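Local structure of pyruvate synthase subunit PorC (Thermotoga maritima MSB8, 2RAA) at residues A[25-30]-A[93-98]; A[116-121]-A[129-134]; A[171-176]-A[188-193]. The protein belongs to the heterotetrameric pyruvate synthase, which converts pyruvate and CoA to acetyl-CoA and carbon dioxide while reducing ferredoxin. All blocks are in the same frame, centred on the assembly; numbering follows the deposited sequence.

How the contacts relate
Three contacts sample one alpha/beta subunit at its sheet and in its helical layer. Contacts 1 and 2 belong together: their centres lie about 15 Å apart, both reach the same mixed sheet, and they touch through a salt bridge between Glu93 OE2 and Lys116 NZ (3.1 Å) and through Leu96, which packs on Val121 and Phe120. Contact 3 pairs two helices on the other side of the chain's centre, with its own centre about 24 Å from that of contact 1 and about 26 Å from that of contact 2. It touches neither. A sulfate ion, probably from the crystallisation liquor, is bound at the turn of residues 27-30 in contact 1.

Contact 1: A[25-30]-A[93-98]; sequences HGRAGQ and ETLLSP. With SO4 (sulfate ion), chain B.
Gly26, next to last in strand 19-27, lies across from the 3-10 segment 93-95, its CA 7.4 Å from Leu95 CA, while a type II beta turn carries the chain on from Arg27 to Gln30. Leu95 does most of the touching through its two methyls. Its CD1 lies against the bare backbone of Gly26, 3.6 Å from Gly26 C, and also reaches Arg27 CG; its CD2 sits over one face of the Arg27 guanidinium, above the centre, 3.5 Å from Arg27 CZ. Arg27 reaches there because its chain runs extended from CG to NE (chi2 -179°). Thr94 lies at the edge of the same guanidinium, though its methyl is modelled doubtfully close. Asp92 pairs with Arg27 NE and also accepts from Gln30 NE2. Replacing Arg27 by an alanine would probably leave Asp92 without its charged mate and uncover Leu95 CD2. Gln30 folds back so that its OE1 accepts from Arg27 N at 2.8 Å, the donor standing well above the amide plane. Thus the loops after neighbouring parallel strands 19-27 and 87-90 meet at one end of an alpha/beta sheet, where Gly29 N of the first binds a sulfate probably from the crystallisation liquor.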
# COMPACT_ATOMS: atom_id res chain seq x y z
N HIS A 25 -2.70 -1.60 6.75
CA HIS A 25 -3.72 -2.39 7.45
C HIS A 25 -4.34 -3.35 6.46
O HIS A 25 -4.83 -2.96 5.42
CB HIS A 25 -4.78 -1.51 8.04
CG HIS A 25 -4.26 -0.55 9.05
ND1 HIS A 25 -4.34 -0.78 10.41
CD2 HIS A 25 -3.61 0.63 8.91
CE1 HIS A 25 -3.78 0.23 11.06
NE2 HIS A 25 -3.32 1.09 10.17
N GLY A 26 -4.27 -4.63 6.80
CA GLY A 26 -4.82 -5.68 6.00
C GLY A 26 -5.07 -6.83 6.95
O GLY A 26 -4.81 -6.71 8.15
N ARG A 27 -5.58 -7.92 6.40
CA ARG A 27 -5.84 -9.16 7.13
C ARG A 27 -4.83 -10.20 6.66
O ARG A 27 -4.45 -10.22 5.47
CB ARG A 27 -7.24 -9.69 6.81
CG ARG A 27 -8.42 -8.77 7.18
CD ARG A 27 -9.80 -9.42 6.84
NE ARG A 27 -10.92 -8.54 7.19
CZ ARG A 27 -11.36 -8.34 8.43
NH1 ARG A 27 -10.82 -8.96 9.48
NH2 ARG A 27 -12.36 -7.51 8.65
N ALA A 28 -4.43 -11.07 7.58
CA ALA A 28 -3.56 -12.20 7.26
C ALA A 28 -4.00 -12.89 5.95
O ALA A 28 -5.10 -13.46 5.88
CB ALA A 28 -3.57 -13.20 8.38
N GLY A 29 -3.14 -12.83 4.92
CA GLY A 29 -3.38 -13.43 3.62
C GLY A 29 -3.47 -12.44 2.46
O GLY A 29 -3.31 -12.83 1.29
N GLN A 30 -3.69 -11.16 2.78
CA GLN A 30 -3.90 -10.15 1.75
C GLN A 30 -2.60 -9.50 1.25
O GLN A 30 -2.60 -8.69 0.31
CB GLN A 30 -4.89 -9.13 2.28
CG GLN A 30 -6.27 -9.71 2.50
CD GLN A 30 -7.17 -8.79 3.29
OE1 GLN A 30 -6.73 -7.83 3.89
NE2 GLN A 30 -8.46 -9.12 3.31
N GLU A 93 -11.28 -2.78 2.72
CA GLU A 93 -12.20 -1.68 3.15
C GLU A 93 -12.92 -1.98 4.46
O GLU A 93 -13.26 -1.12 5.24
CB GLU A 93 -13.22 -1.33 2.05
CG GLU A 93 -14.08 -2.49 1.56
CD GLU A 93 -15.26 -2.05 0.69
OE1 GLU A 93 -15.05 -1.51 -0.45
OE2 GLU A 93 -16.40 -2.26 1.18
N THR A 94 -13.12 -3.27 4.65
CA THR A 94 -13.75 -3.80 5.82
C THR A 94 -13.11 -3.40 7.14
O THR A 94 -13.78 -3.41 8.16
CB THR A 94 -13.72 -5.27 5.69
OG1 THR A 94 -15.01 -5.68 5.29
CG2 THR A 94 -13.35 -5.90 6.96
N LEU A 95 -11.83 -3.07 7.11
CA LEU A 95 -11.12 -2.67 8.32
C LEU A 95 -11.22 -1.16 8.62
O LEU A 95 -10.69 -0.71 9.64
CB LEU A 95 -9.64 -3.08 8.17
CG LEU A 95 -9.41 -4.58 8.00
CD1 LEU A 95 -8.01 -4.82 7.58
CD2 LEU A 95 -9.72 -5.34 9.28
N LEU A 96 -11.88 -0.39 7.76
CA LEU A 96 -11.97 1.05 7.93
C LEU A 96 -12.70 1.38 9.23
O LEU A 96 -13.75 0.80 9.52
CB LEU A 96 -12.67 1.72 6.74
CG LEU A 96 -11.90 1.97 5.43
CD1 LEU A 96 -12.87 2.43 4.34
CD2 LEU A 96 -10.75 2.98 5.58
N SER A 97 -12.14 2.31 9.99
CA SER A 97 -12.64 2.70 11.31
C SER A 97 -11.79 3.88 11.76
O SER A 97 -10.68 4.06 11.26
CB SER A 97 -12.49 1.57 12.34
OG SER A 97 -11.15 1.43 12.80
N PRO A 98 -12.28 4.67 12.72
CA PRO A 98 -11.48 5.83 13.15
C PRO A 98 -10.17 5.45 13.86
O PRO A 98 -9.23 6.25 13.86
CB PRO A 98 -12.44 6.57 14.09
CG PRO A 98 -13.35 5.51 14.61
CD PRO A 98 -13.54 4.56 13.47
S SO4 B . 0.31 -11.02 4.95
O1 SO4 B . -0.17 -9.72 5.37
O2 SO4 B . -0.77 -11.62 4.17
O3 SO4 B . 1.45 -10.91 4.02
O4 SO4 B . 0.66 -11.73 6.17

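Contact 2: A[116-121]-A[129-134]; sequences KDFEFV and GKICVV
A beta-alpha-beta unit of strand 109-113, helix 118-125 and strand 130-134 supplies this contact, in which the first turn of the helix packs on the strand that follows it. Phe118 and Val121, one helical turn apart, meet Ile131 and Val133, alternate residues on one face of the strand. The Phe118 ring carries Ile131 CG2 at its edge, near the ring plane and 3.9 Å from Phe118 CD1. Phe118 CE1 comes 3.1 Å from Ile131 O, which stands obliquely to the ring, and also touches a methyl of Val133. Val121 straddles the two strand residues: CG1, anti to the backbone N (chi1 178°), rests 3.8 Å from Ile131 CG2, while CG2 reaches Val133 CG1 at 4.1 Å. Ile131 thus sends CG2 between Phe118 and Val121, and its CD1 also reaches Val121 CG1. At the helix start Asp117 is the N-cap, its OD1 accepting from Phe120 N at 3.1 Å from above the carboxylate plane. The aliphatic chain of Lys116 lies over one face of the Phe120 ring, CD offset toward the rim. Val121 continues onto Leu110 and Val112 of the adjoining parallel strand 109-113. Cys132 points away from the helix and forms a disulfide with Cys202 of strand 201-202, and on that same far side Cys132 and Val134 pack against helix 150-161.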
# COMPACT_ATOMS: atom_id res chain seq x y z
N LYS A 116 -15.79 2.04 -3.37
CA LYS A 116 -16.60 3.15 -2.90
C LYS A 116 -15.87 4.49 -3.05
O LYS A 116 -14.77 4.54 -3.61
CB LYS A 116 -17.07 2.84 -1.50
CG LYS A 116 -17.95 1.59 -1.53
CD LYS A 116 -18.40 1.10 -0.17
CE LYS A 116 -19.17 -0.21 -0.30
NZ LYS A 116 -19.19 -0.96 1.00
N ASP A 117 -16.51 5.57 -2.59
CA ASP A 117 -16.03 6.95 -2.84
C ASP A 117 -15.46 7.61 -1.60
O ASP A 117 -15.56 7.07 -0.49
CB ASP A 117 -17.17 7.84 -3.38
CG ASP A 117 -18.32 8.02 -2.38
OD1 ASP A 117 -18.46 7.22 -1.43
OD2 ASP A 117 -19.12 8.96 -2.56
N PHE A 118 -14.90 8.80 -1.81
CA PHE A 118 -14.22 9.52 -0.73
C PHE A 118 -15.14 9.76 0.45
O PHE A 118 -14.74 9.60 1.61
CB PHE A 118 -13.65 10.85 -1.22
CG PHE A 118 -12.84 10.74 -2.49
CD1 PHE A 118 -11.67 10.01 -2.51
CD2 PHE A 118 -13.24 11.38 -3.65
CE1 PHE A 118 -10.92 9.90 -3.68
CE2 PHE A 118 -12.51 11.28 -4.81
CZ PHE A 118 -11.34 10.54 -4.83
N GLU A 119 -16.39 10.12 0.16
CA GLU A 119 -17.39 10.40 1.19
C GLU A 119 -17.64 9.19 2.09
O GLU A 119 -17.77 9.34 3.30
CB GLU A 119 -18.71 10.84 0.53
CG GLU A 119 -19.72 11.44 1.49
CD GLU A 119 -20.96 11.97 0.76
OE1 GLU A 119 -21.42 11.31 -0.21
OE2 GLU A 119 -21.48 13.04 1.18
N PHE A 120 -17.72 8.00 1.50
CA PHE A 120 -17.90 6.77 2.28
C PHE A 120 -16.73 6.55 3.24
O PHE A 120 -16.91 6.22 4.42
CB PHE A 120 -18.05 5.55 1.37
CG PHE A 120 -18.00 4.25 2.11
CD1 PHE A 120 -19.05 3.87 2.93
CD2 PHE A 120 -16.89 3.42 2.02
CE1 PHE A 120 -19.00 2.67 3.64
CE2 PHE A 120 -16.84 2.23 2.72
CZ PHE A 120 -17.89 1.84 3.52
N VAL A 121 -15.52 6.72 2.70
CA VAL A 121 -14.30 6.53 3.47
C VAL A 121 -14.21 7.55 4.61
O VAL A 121 -13.79 7.24 5.73
CB VAL A 121 -13.05 6.65 2.57
CG1 VAL A 121 -11.76 6.50 3.40
CG2 VAL A 121 -13.10 5.62 1.44
N GLY A 129 -8.66 15.27 5.04
CA GLY A 129 -7.28 15.06 4.56
C GLY A 129 -7.37 14.30 3.26
O GLY A 129 -8.42 13.77 2.95
N LYS A 130 -6.28 14.24 2.51
CA LYS A 130 -6.34 13.59 1.21
C LYS A 130 -6.69 12.12 1.39
O LYS A 130 -6.07 11.42 2.17
CB LYS A 130 -5.03 13.76 0.42
CG LYS A 130 -5.17 13.40 -1.07
CD LYS A 130 -3.83 13.20 -1.77
CE LYS A 130 -3.17 14.52 -2.14
NZ LYS A 130 -1.84 14.25 -2.79
N ILE A 131 -7.71 11.67 0.68
CA ILE A 131 -8.12 10.27 0.64
C ILE A 131 -7.99 9.80 -0.79
O ILE A 131 -8.56 10.40 -1.68
CB ILE A 131 -9.59 10.06 1.08
CG1 ILE A 131 -9.75 10.39 2.58
CG2 ILE A 131 -10.05 8.64 0.73
CD1 ILE A 131 -11.20 10.49 3.08
N CYS A 132 -7.21 8.75 -1.02
CA CYS A 132 -7.02 8.19 -2.35
C CYS A 132 -7.63 6.78 -2.36
O CYS A 132 -7.52 6.06 -1.36
CB CYS A 132 -5.53 8.15 -2.67
SG CYS A 132 -4.63 9.69 -2.32
N VAL A 133 -8.30 6.40 -3.44
CA VAL A 133 -8.97 5.10 -3.52
C VAL A 133 -8.68 4.46 -4.88
O VAL A 133 -8.47 5.16 -5.88
CB VAL A 133 -10.52 5.21 -3.36
CG1 VAL A 133 -10.91 5.86 -2.04
CG2 VAL A 133 -11.16 5.95 -4.54
N VAL A 134 -8.66 3.14 -4.92
CA VAL A 134 -8.43 2.43 -6.19
C VAL A 134 -8.98 1.03 -6.02
O VAL A 134 -8.89 0.46 -4.96
CB VAL A 134 -6.95 2.36 -6.56
CG1 VAL A 134 -6.14 1.68 -5.43
CG2 VAL A 134 -6.72 1.69 -7.96

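Contact 3: A[171-176]-A[188-193]; sequences KRIEKM and ANKRAL
Ile173 lies at the centre of an antiparallel helix pair, helix 166-176 against helix 183-199, whose short segments here approach to 9.9 Å between axes at 151°. It can be followed outward from CB, which points toward the second helix and there divides. The short branch, CG2, touches Asn189 CB at 3.8 Å and Lys190 CG at 3.9 Å, so it rests where two successive side chains leave their helix. The longer branch runs through CG1, anti to the carbonyl carbon (chi1 -70°), and ends in CD1, which lies 3.7 Å from Asn189 O and 4.1 Å from Leu193 CB. One isoleucine thereby spans a full turn of the opposing helix, from residue 189 to 193. Leu193 also brings its CD2 up to the same CD1 methyl. Thr151 of helix 150-161 packs against both Ile173 and Leu193, while Met38 of helix 32-45 adds to the surroundings of Ile173, placing the pair within the helical layer of the fold. The amide of Asn189 turns back to its own helix, where ND2 donates to Val185 O. At the margin Lys190 bends at chi2 and chi3 and passes alongside Ile173, while Glu174 extends beyond CG to meet it. Their chains cross at a slant and end in a salt bridge, Lys190 NZ to Glu174 OE2, modelled at 2.5 Å, unusually short and so of doubtful exact length.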
# COMPACT_ATOMS: atom_id res chain seq x y z
N LYS A 171 11.74 -3.55 -10.96
CA LYS A 171 13.02 -4.30 -10.87
C LYS A 171 12.90 -5.39 -9.80
O LYS A 171 13.28 -6.54 -10.01
CB LYS A 171 14.24 -3.37 -10.60
CG LYS A 171 14.82 -2.65 -11.86
N ARG A 172 12.31 -5.01 -8.68
CA ARG A 172 12.00 -5.96 -7.61
C ARG A 172 11.01 -7.05 -8.01
O ARG A 172 11.18 -8.21 -7.63
CB ARG A 172 11.54 -5.19 -6.35
CG ARG A 172 12.69 -5.04 -5.38
CD ARG A 172 12.79 -6.34 -4.62
NE ARG A 172 14.13 -6.86 -4.46
CZ ARG A 172 14.39 -8.07 -3.94
NH1 ARG A 172 13.39 -8.87 -3.52
NH2 ARG A 172 15.64 -8.48 -3.83
N ILE A 173 9.98 -6.70 -8.77
CA ILE A 173 9.07 -7.73 -9.29
C ILE A 173 9.86 -8.72 -10.15
O ILE A 173 9.69 -9.92 -10.01
CB ILE A 173 7.87 -7.12 -10.04
CG1 ILE A 173 6.93 -6.42 -9.05
CG2 ILE A 173 7.08 -8.19 -10.80
CD1 ILE A 173 5.79 -5.64 -9.72
N GLU A 174 10.75 -8.20 -11.00
CA GLU A 174 11.63 -9.05 -11.83
C GLU A 174 12.43 -10.04 -10.98
O GLU A 174 12.44 -11.23 -11.25
CB GLU A 174 12.60 -8.18 -12.66
CG GLU A 174 11.94 -7.36 -13.81
CD GLU A 174 12.83 -6.18 -14.35
OE1 GLU A 174 14.05 -6.11 -14.03
OE2 GLU A 174 12.29 -5.31 -15.10
N LYS A 175 13.05 -9.56 -9.90
CA LYS A 175 13.88 -10.42 -9.03
C LYS A 175 13.11 -11.46 -8.19
O LYS A 175 13.67 -12.50 -7.88
CB LYS A 175 14.80 -9.58 -8.11
CG LYS A 175 16.02 -8.93 -8.80
N MSE A 176 11.86 -11.21 -7.81
CA MSE A 176 11.13 -12.18 -7.00
C MSE A 176 10.62 -13.39 -7.81
O MSE A 176 10.20 -14.40 -7.24
CB MSE A 176 9.97 -11.49 -6.29
CG MSE A 176 10.41 -10.38 -5.34
SE MSE A 176 8.92 -9.30 -4.74
CE MSE A 176 8.38 -10.33 -3.06
N ALA A 188 2.63 -9.79 -16.02
CA ALA A 188 1.28 -9.64 -15.48
C ALA A 188 1.35 -8.88 -14.17
O ALA A 188 0.52 -8.00 -13.91
CB ALA A 188 0.63 -11.00 -15.28
N ASN A 189 2.34 -9.21 -13.35
CA ASN A 189 2.48 -8.54 -12.07
C ASN A 189 2.90 -7.07 -12.25
O ASN A 189 2.51 -6.19 -11.45
CB ASN A 189 3.46 -9.28 -11.16
CG ASN A 189 2.84 -10.52 -10.54
OD1 ASN A 189 2.43 -10.50 -9.37
ND2 ASN A 189 2.75 -11.60 -11.32
N LYS A 190 3.67 -6.80 -13.29
CA LYS A 190 4.13 -5.42 -13.53
C LYS A 190 2.97 -4.61 -14.03
O LYS A 190 2.87 -3.43 -13.71
CB LYS A 190 5.33 -5.35 -14.51
CG LYS A 190 6.47 -6.33 -14.16
CD LYS A 190 7.89 -5.79 -14.33
CE LYS A 190 8.44 -5.96 -15.72
NZ LYS A 190 9.90 -5.59 -15.68
N ARG A 191 2.11 -5.23 -14.84
CA ARG A 191 0.90 -4.56 -15.29
C ARG A 191 -0.00 -4.24 -14.11
O ARG A 191 -0.62 -3.21 -14.07
CB ARG A 191 0.12 -5.40 -16.27
CG ARG A 191 0.71 -5.46 -17.64
CD ARG A 191 -0.30 -6.05 -18.62
NE ARG A 191 -0.40 -7.51 -18.53
CZ ARG A 191 0.44 -8.34 -19.14
NH1 ARG A 191 1.45 -7.87 -19.86
NH2 ARG A 191 0.29 -9.66 -19.02
N ALA A 192 -0.10 -5.16 -13.17
CA ALA A 192 -0.92 -4.94 -11.98
C ALA A 192 -0.38 -3.72 -11.22
O ALA A 192 -1.14 -2.86 -10.78
CB ALA A 192 -0.98 -6.20 -11.12
N LEU A 193 0.95 -3.61 -11.12
CA LEU A 193 1.55 -2.47 -10.42
C LEU A 193 1.24 -1.18 -11.18
O LEU A 193 0.72 -0.24 -10.61
CB LEU A 193 3.04 -2.68 -10.21
CG LEU A 193 3.79 -1.50 -9.56
CD1 LEU A 193 3.68 -1.47 -8.00
CD2 LEU A 193 5.22 -1.58 -9.99